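Local coordinates for protein cellobiose 2-epimerase (Ruminococcus albus, PDB 3VW5) that reversibly epimerizes cellobiose to 4-O-beta-D-glucosyl-D-mannose, probably using an active site carried by its (alpha/alpha)6 barrel, at residues M179-T190 against V201-M212. The protein carries 2 engineered substitutions. Residues are numbered along the deposited sequence; the frame is centred on the assembly and turned at random.
Sequences MNAILHLIEAYT and VADRLKFQLGQM
The Ile186 side chain is a knob in the hole formed by Leu205, Gln208, Leu209 and Met212 of segment 201-212. Its CD1 rests on Met212 CG (3.4 Å) and Leu209 CD1, CG1 lies against Gln208 CB as the two side chains slide past each other in opposite directions, and CG2 turns to Leu205 CD2 (4.0 Å). Gln208 returns the packing as a knob between Ile182, Leu185, Ile186 and Tyr189. With a bend at chi2 (145°), its amide is laid across Leu185 CB, and NE2 approaches the Tyr189 ring obliquely, 3.1 Å from CE1. Tyr189 is a third knob: its CB meets Leu205 CG (3.8 Å), while Arg204 CB lies at the ring edge, 3.6 Å from CE1. At the N-terminal end of 179-190, Met179 CE touches Met212 CE at 3.5 Å.

Outside the pair, Tyr152 OH is hydrogen-bonded to Gln208 NE2. Glu143 is hydrogen-bonded to Tyr189 OH through one carboxylate oxygen and forms a salt bridge with Arg204 NE through the other, tying both helices to helix 129-145. Helices 179-196 and 199-216 form an antiparallel alpha-hairpin of the (alpha/alpha)6 barrel, with short-segment axes 9.3 Å apart at 147°. No hydrogen bond joins the two segments: they hold together by interlocking side chains, largely through their carbon atoms, and the buried Gln208 NE2 and Tyr189 OH are hydrogen-bonded to neighbouring parts of the barrel.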
ATOM      1  N   MET A 179     -11.229  -2.895   6.853  1.00 39.11           N
ATOM      2  CA  MET A 179     -10.320  -1.867   7.362  1.00 40.84           C
ATOM      3  C   MET A 179      -9.358  -1.472   6.251  1.00 43.89           C
ATOM      4  O   MET A 179      -8.938  -0.322   6.168  1.00 46.02           O
ATOM      5  CB  MET A 179      -9.554  -2.308   8.617  1.00 37.46           C
ATOM      6  CG  MET A 179      -8.463  -3.359   8.388  1.00 52.41           C
ATOM      7  SD  MET A 179      -6.801  -2.650   8.254  1.00 51.03           S
ATOM      8  CE  MET A 179      -7.038  -1.239   9.309  1.00 44.21           C
ATOM      9  N   ASN A 180      -9.044  -2.437   5.394  1.00 42.38           N
ATOM     10  CA  ASN A 180      -8.142  -2.251   4.280  1.00 39.97           C
ATOM     11  C   ASN A 180      -8.502  -1.035   3.452  1.00 42.97           C
ATOM     12  O   ASN A 180      -7.654  -0.199   3.155  1.00 42.52           O
ATOM     13  CB  ASN A 180      -8.208  -3.475   3.386  1.00 48.19           C
ATOM     14  CG  ASN A 180      -6.856  -3.908   2.895  1.00 54.77           C
ATOM     15  OD1 ASN A 180      -6.231  -3.233   2.081  1.00 58.58           O
ATOM     16  ND2 ASN A 180      -6.397  -5.057   3.379  1.00 62.20           N
ATOM     17  N   ALA A 181      -9.768  -0.943   3.067  1.00 44.43           N
ATOM     18  CA  ALA A 181     -10.226   0.174   2.255  1.00 39.58           C
ATOM     19  C   ALA A 181     -10.116   1.502   3.003  1.00 36.41           C
ATOM     20  O   ALA A 181      -9.698   2.508   2.430  1.00 37.04           O
ATOM     21  CB  ALA A 181     -11.652  -0.057   1.792  1.00 38.20           C
ATOM     22  N   ILE A 182     -10.499   1.518   4.273  1.00 37.63           N
ATOM     23  CA  ILE A 182     -10.463   2.773   5.021  1.00 38.98           C
ATOM     24  C   ILE A 182      -9.022   3.284   5.057  1.00 35.08           C
ATOM     25  O   ILE A 182      -8.741   4.438   4.726  1.00 36.48           O
ATOM     26  CB  ILE A 182     -11.078   2.629   6.441  1.00 34.49           C
ATOM     27  CG1 ILE A 182     -12.553   2.235   6.353  1.00 34.38           C
ATOM     28  CG2 ILE A 182     -10.951   3.919   7.232  1.00 33.97           C
ATOM     29  CD1 ILE A 182     -13.189   1.966   7.705  1.00 37.09           C
ATOM     30  N   LEU A 183      -8.117   2.387   5.421  1.00 36.54           N
ATOM     31  CA  LEU A 183      -6.696   2.676   5.511  1.00 38.15           C
ATOM     32  C   LEU A 183      -6.122   3.248   4.203  1.00 42.37           C
ATOM     33  O   LEU A 183      -5.338   4.210   4.213  1.00 37.58           O
ATOM     34  CB  LEU A 183      -5.956   1.394   5.896  1.00 35.86           C
ATOM     35  CG  LEU A 183      -4.530   1.499   6.442  1.00 35.92           C
ATOM     36  CD1 LEU A 183      -3.503   1.439   5.336  1.00 44.33           C
ATOM     37  CD2 LEU A 183      -4.375   2.763   7.258  1.00 37.66           C
ATOM     38  N   HIS A 184      -6.505   2.660   3.077  1.00 38.42           N
ATOM     39  CA  HIS A 184      -6.006   3.162   1.806  1.00 40.81           C
ATOM     40  C   HIS A 184      -6.705   4.435   1.293  1.00 39.68           C
ATOM     41  O   HIS A 184      -6.132   5.184   0.502  1.00 40.01           O
ATOM     42  CB  HIS A 184      -5.881   2.038   0.771  1.00 41.42           C
ATOM     43  CG  HIS A 184      -4.772   1.086   1.097  1.00 48.72           C
ATOM     44  ND1 HIS A 184      -3.441   1.436   0.984  1.00 44.92           N
ATOM     45  CD2 HIS A 184      -4.788  -0.168   1.607  1.00 44.72           C
ATOM     46  CE1 HIS A 184      -2.688   0.429   1.380  1.00 42.26           C
ATOM     47  NE2 HIS A 184      -3.482  -0.560   1.757  1.00 50.85           N
ATOM     48  N   LEU A 185      -7.914   4.703   1.776  1.00 42.50           N
ATOM     49  CA  LEU A 185      -8.488   6.046   1.624  1.00 40.80           C
ATOM     50  C   LEU A 185      -7.689   7.056   2.457  1.00 38.68           C
ATOM     51  O   LEU A 185      -7.320   8.123   1.963  1.00 38.50           O
ATOM     52  CB  LEU A 185      -9.974   6.080   1.984  1.00 36.68           C
ATOM     53  CG  LEU A 185     -10.930   5.402   0.994  1.00 38.17           C
ATOM     54  CD1 LEU A 185     -12.325   5.313   1.586  1.00 34.08           C
ATOM     55  CD2 LEU A 185     -10.975   6.102  -0.368  1.00 31.69           C
ATOM     56  N   ILE A 186      -7.397   6.724   3.709  1.00 33.79           N
ATOM     57  CA  ILE A 186      -6.542   7.606   4.497  1.00 32.84           C
ATOM     58  C   ILE A 186      -5.254   7.918   3.726  1.00 34.35           C
ATOM     59  O   ILE A 186      -4.880   9.066   3.559  1.00 38.98           O
ATOM     60  CB  ILE A 186      -6.243   7.004   5.887  1.00 33.71           C
ATOM     61  CG1 ILE A 186      -7.480   7.104   6.788  1.00 33.09           C
ATOM     62  CG2 ILE A 186      -5.050   7.672   6.526  1.00 30.68           C
ATOM     63  CD1 ILE A 186      -7.519   6.088   7.915  1.00 35.10           C
ATOM     64  N   GLU A 187      -4.604   6.877   3.228  1.00 38.70           N
ATOM     65  CA  GLU A 187      -3.322   6.992   2.559  1.00 36.24           C
ATOM     66  C   GLU A 187      -3.393   7.933   1.350  1.00 38.85           C
ATOM     67  O   GLU A 187      -2.554   8.825   1.202  1.00 37.86           O
ATOM     68  CB  GLU A 187      -2.892   5.596   2.123  1.00 39.63           C
ATOM     69  CG  GLU A 187      -1.525   5.468   1.504  1.00 34.83           C
ATOM     70  CD  GLU A 187      -1.334   4.071   0.939  1.00 45.17           C
ATOM     71  OE1 GLU A 187      -0.363   3.366   1.328  1.00 45.85           O
ATOM     72  OE2 GLU A 187      -2.182   3.664   0.108  1.00 47.06           O
ATOM     73  N   ALA A 188      -4.393   7.722   0.496  1.00 39.08           N
ATOM     74  CA  ALA A 188      -4.619   8.555  -0.697  1.00 37.63           C
ATOM     75  C   ALA A 188      -4.969  10.003  -0.360  1.00 37.05           C
ATOM     76  O   ALA A 188      -4.366  10.926  -0.897  1.00 36.87           O
ATOM     77  CB  ALA A 188      -5.702   7.939  -1.619  1.00 29.52           C
ATOM     78  N   TYR A 189      -5.954  10.195   0.515  1.00 39.00           N
ATOM     79  CA  TYR A 189      -6.428  11.537   0.853  1.00 35.57           C
ATOM     80  C   TYR A 189      -5.344  12.345   1.541  1.00 36.59           C
ATOM     81  O   TYR A 189      -5.235  13.553   1.328  1.00 40.28           O
ATOM     82  CB  TYR A 189      -7.689  11.495   1.719  1.00 32.99           C
ATOM     83  CG  TYR A 189      -8.921  11.085   0.961  1.00 35.48           C
ATOM     84  CD1 TYR A 189     -10.190  11.301   1.488  1.00 38.28           C
ATOM     85  CD2 TYR A 189      -8.821  10.485  -0.290  1.00 37.76           C
ATOM     86  CE1 TYR A 189     -11.331  10.925   0.795  1.00 37.92           C
ATOM     87  CE2 TYR A 189      -9.953  10.107  -1.003  1.00 36.84           C
ATOM     88  CZ  TYR A 189     -11.208  10.323  -0.451  1.00 44.43           C
ATOM     89  OH  TYR A 189     -12.345   9.941  -1.147  1.00 41.31           O
ATOM     90  N   THR A 190      -4.546  11.678   2.368  1.00 36.87           N
ATOM     91  CA  THR A 190      -3.365  12.309   2.937  1.00 38.62           C
ATOM     92  C   THR A 190      -2.517  12.921   1.828  1.00 37.78           C
ATOM     93  O   THR A 190      -2.051  14.046   1.955  1.00 44.67           O
ATOM     94  CB  THR A 190      -2.505  11.320   3.743  1.00 36.65           C
ATOM     95  OG1 THR A 190      -3.275  10.798   4.823  1.00 35.80           O
ATOM     96  CG2 THR A 190      -1.271  12.016   4.307  1.00 37.14           C
ATOM     97  N   VAL A 201     -11.254  17.736   1.137  1.00 43.79           N
ATOM     98  CA  VAL A 201     -10.503  16.486   1.250  1.00 40.42           C
ATOM     99  C   VAL A 201     -10.110  16.196   2.715  1.00 40.42           C
ATOM    100  O   VAL A 201     -10.281  15.082   3.205  1.00 39.93           O
ATOM    101  CB  VAL A 201      -9.258  16.477   0.298  1.00 41.74           C
ATOM    102  CG1 VAL A 201      -8.444  15.183   0.433  1.00 33.87           C
ATOM    103  CG2 VAL A 201      -9.697  16.656  -1.132  1.00 32.55           C
ATOM    104  N   ALA A 202      -9.607  17.197   3.426  1.00 41.73           N
ATOM    105  CA  ALA A 202      -9.294  16.994   4.840  1.00 38.29           C
ATOM    106  C   ALA A 202     -10.517  16.588   5.662  1.00 39.27           C
ATOM    107  O   ALA A 202     -10.408  15.784   6.582  1.00 47.41           O
ATOM    108  CB  ALA A 202      -8.614  18.206   5.439  1.00 34.49           C
ATOM    109  N   ASP A 203     -11.687  17.119   5.338  1.00 41.50           N
ATOM    110  CA  ASP A 203     -12.890  16.696   6.049  1.00 40.98           C
ATOM    111  C   ASP A 203     -13.112  15.193   5.949  1.00 41.77           C
ATOM    112  O   ASP A 203     -13.283  14.527   6.968  1.00 40.94           O
ATOM    113  CB  ASP A 203     -14.132  17.458   5.580  1.00 41.20           C
ATOM    114  CG  ASP A 203     -14.210  18.850   6.174  1.00 58.52           C
ATOM    115  OD1 ASP A 203     -13.652  19.045   7.286  1.00 53.08           O
ATOM    116  OD2 ASP A 203     -14.813  19.745   5.520  1.00 62.53           O
ATOM    117  N   ARG A 204     -13.093  14.659   4.732  1.00 38.22           N
ATOM    118  CA  ARG A 204     -13.295  13.232   4.548  1.00 39.16           C
ATOM    119  C   ARG A 204     -12.188  12.435   5.257  1.00 40.97           C
ATOM    120  O   ARG A 204     -12.474  11.449   5.959  1.00 37.23           O
ATOM    121  CB  ARG A 204     -13.361  12.886   3.064  1.00 39.13           C
ATOM    122  CG  ARG A 204     -14.327  13.755   2.274  1.00 37.88           C
ATOM    123  CD  ARG A 204     -15.685  13.785   2.924  1.00 39.20           C
ATOM    124  NE  ARG A 204     -16.256  12.451   3.062  1.00 40.46           N
ATOM    125  CZ  ARG A 204     -16.780  11.977   4.190  1.00 38.66           C
ATOM    126  NH1 ARG A 204     -16.805  12.731   5.281  1.00 32.48           N
ATOM    127  NH2 ARG A 204     -17.274  10.745   4.223  1.00 40.06           N
ATOM    128  N   LEU A 205     -10.940  12.883   5.088  1.00 36.92           N
ATOM    129  CA  LEU A 205      -9.790  12.308   5.780  1.00 35.00           C
ATOM    130  C   LEU A 205     -10.041  12.184   7.278  1.00 40.90           C
ATOM    131  O   LEU A 205      -9.738  11.143   7.872  1.00 41.77           O
ATOM    132  CB  LEU A 205      -8.538  13.171   5.579  1.00 36.23           C
ATOM    133  CG  LEU A 205      -7.150  12.532   5.366  1.00 41.90           C
ATOM    134  CD1 LEU A 205      -6.072  13.420   5.935  1.00 38.15           C
ATOM    135  CD2 LEU A 205      -6.989  11.111   5.931  1.00 33.70           C
ATOM    136  N   LYS A 206     -10.561  13.243   7.901  1.00 36.67           N
ATOM    137  CA  LYS A 206     -10.751  13.215   9.347  1.00 37.14           C
ATOM    138  C   LYS A 206     -11.850  12.211   9.709  1.00 41.03           C
ATOM    139  O   LYS A 206     -11.782  11.523  10.739  1.00 38.55           O
ATOM    140  CB  LYS A 206     -11.035  14.608   9.911  1.00 36.57           C
ATOM    141  CG  LYS A 206      -9.802  15.505  10.035  1.00 42.61           C
ATOM    142  CD  LYS A 206     -10.193  16.978  10.199  1.00 45.39           C
ATOM    143  CE  LYS A 206      -8.962  17.887  10.322  1.00 65.24           C
ATOM    144  NZ  LYS A 206      -9.148  19.053  11.274  1.00 61.65           N
ATOM    145  N   PHE A 207     -12.846  12.100   8.841  1.00 34.11           N
ATOM    146  CA  PHE A 207     -13.881  11.115   9.051  1.00 35.99           C
ATOM    147  C   PHE A 207     -13.299   9.682   8.989  1.00 43.89           C
ATOM    148  O   PHE A 207     -13.658   8.812   9.799  1.00 43.36           O
ATOM    149  CB  PHE A 207     -15.004  11.310   8.048  1.00 34.04           C
ATOM    150  CG  PHE A 207     -15.901  10.114   7.907  1.00 40.13           C
ATOM    151  CD1 PHE A 207     -15.706   9.206   6.880  1.00 36.59           C
ATOM    152  CD2 PHE A 207     -16.938   9.898   8.801  1.00 40.94           C
ATOM    153  CE1 PHE A 207     -16.530   8.099   6.739  1.00 40.47           C
ATOM    154  CE2 PHE A 207     -17.768   8.795   8.669  1.00 40.46           C
ATOM    155  CZ  PHE A 207     -17.558   7.889   7.633  1.00 42.04           C
ATOM    156  N   GLN A 208     -12.384   9.446   8.053  1.00 37.74           N
ATOM    157  CA  GLN A 208     -11.739   8.144   7.959  1.00 38.62           C
ATOM    158  C   GLN A 208     -10.881   7.839   9.184  1.00 42.48           C
ATOM    159  O   GLN A 208     -10.923   6.727   9.714  1.00 42.25           O
ATOM    160  CB  GLN A 208     -10.922   8.042   6.674  1.00 35.59           C
ATOM    161  CG  GLN A 208     -11.781   8.023   5.423  1.00 36.22           C
ATOM    162  CD  GLN A 208     -11.120   8.733   4.249  1.00 40.35           C
ATOM    163  OE1 GLN A 208      -9.921   9.046   4.274  1.00 29.69           O
ATOM    164  NE2 GLN A 208     -11.910   8.998   3.216  1.00 40.59           N
ATOM    165  N   LEU A 209     -10.092   8.819   9.619  1.00 40.06           N
ATOM    166  CA  LEU A 209      -9.325   8.681  10.842  1.00 37.09           C
ATOM    167  C   LEU A 209     -10.243   8.300  12.011  1.00 42.50           C
ATOM    168  O   LEU A 209      -9.955   7.356  12.738  1.00 44.13           O
ATOM    169  CB  LEU A 209      -8.571   9.970  11.151  1.00 39.28           C
ATOM    170  CG  LEU A 209      -7.119  10.124  10.670  1.00 37.90           C
ATOM    171  CD1 LEU A 209      -6.640   8.922   9.902  1.00 38.47           C
ATOM    172  CD2 LEU A 209      -6.953  11.370   9.839  1.00 41.45           C
ATOM    173  N   GLY A 210     -11.356   9.019  12.174  1.00 42.44           N
ATOM    174  CA  GLY A 210     -12.303   8.741  13.242  1.00 39.36           C
ATOM    175  C   GLY A 210     -12.815   7.311  13.235  1.00 41.37           C
ATOM    176  O   GLY A 210     -12.952   6.671  14.280  1.00 36.92           O
ATOM    177  N   GLN A 211     -13.091   6.797  12.044  1.00 41.31           N
ATOM    178  CA  GLN A 211     -13.559   5.424  11.914  1.00 38.70           C
ATOM    179  C   GLN A 211     -12.490   4.432  12.384  1.00 45.20           C
ATOM    180  O   GLN A 211     -12.798   3.429  13.051  1.00 41.07           O
ATOM    181  CB  GLN A 211     -13.964   5.124  10.475  1.00 34.81           C
ATOM    182  CG  GLN A 211     -15.226   5.815  10.041  1.00 38.65           C
ATOM    183  CD  GLN A 211     -15.942   5.066   8.936  1.00 46.75           C
ATOM    184  OE1 GLN A 211     -15.330   4.679   7.932  1.00 40.33           O
ATOM    185  NE2 GLN A 211     -17.250   4.852   9.116  1.00 47.71           N
ATOM    186  N   MET A 212     -11.239   4.715  12.028  1.00 38.60           N
ATOM    187  CA  MET A 212     -10.145   3.898  12.511  1.00 38.02           C
ATOM    188  C   MET A 212     -10.101   3.910  14.033  1.00 40.41           C
ATOM    189  O   MET A 212      -9.925   2.857  14.641  1.00 40.11           O
ATOM    190  CB  MET A 212      -8.806   4.337  11.907  1.00 36.58           C
ATOM    191  CG  MET A 212      -8.700   4.065  10.395  1.00 39.89           C
ATOM    192  SD  MET A 212      -8.560   2.352   9.884  1.00 43.30           S
ATOM    193  CE  MET A 212      -7.146   1.868  10.805  1.00 36.42           C
TER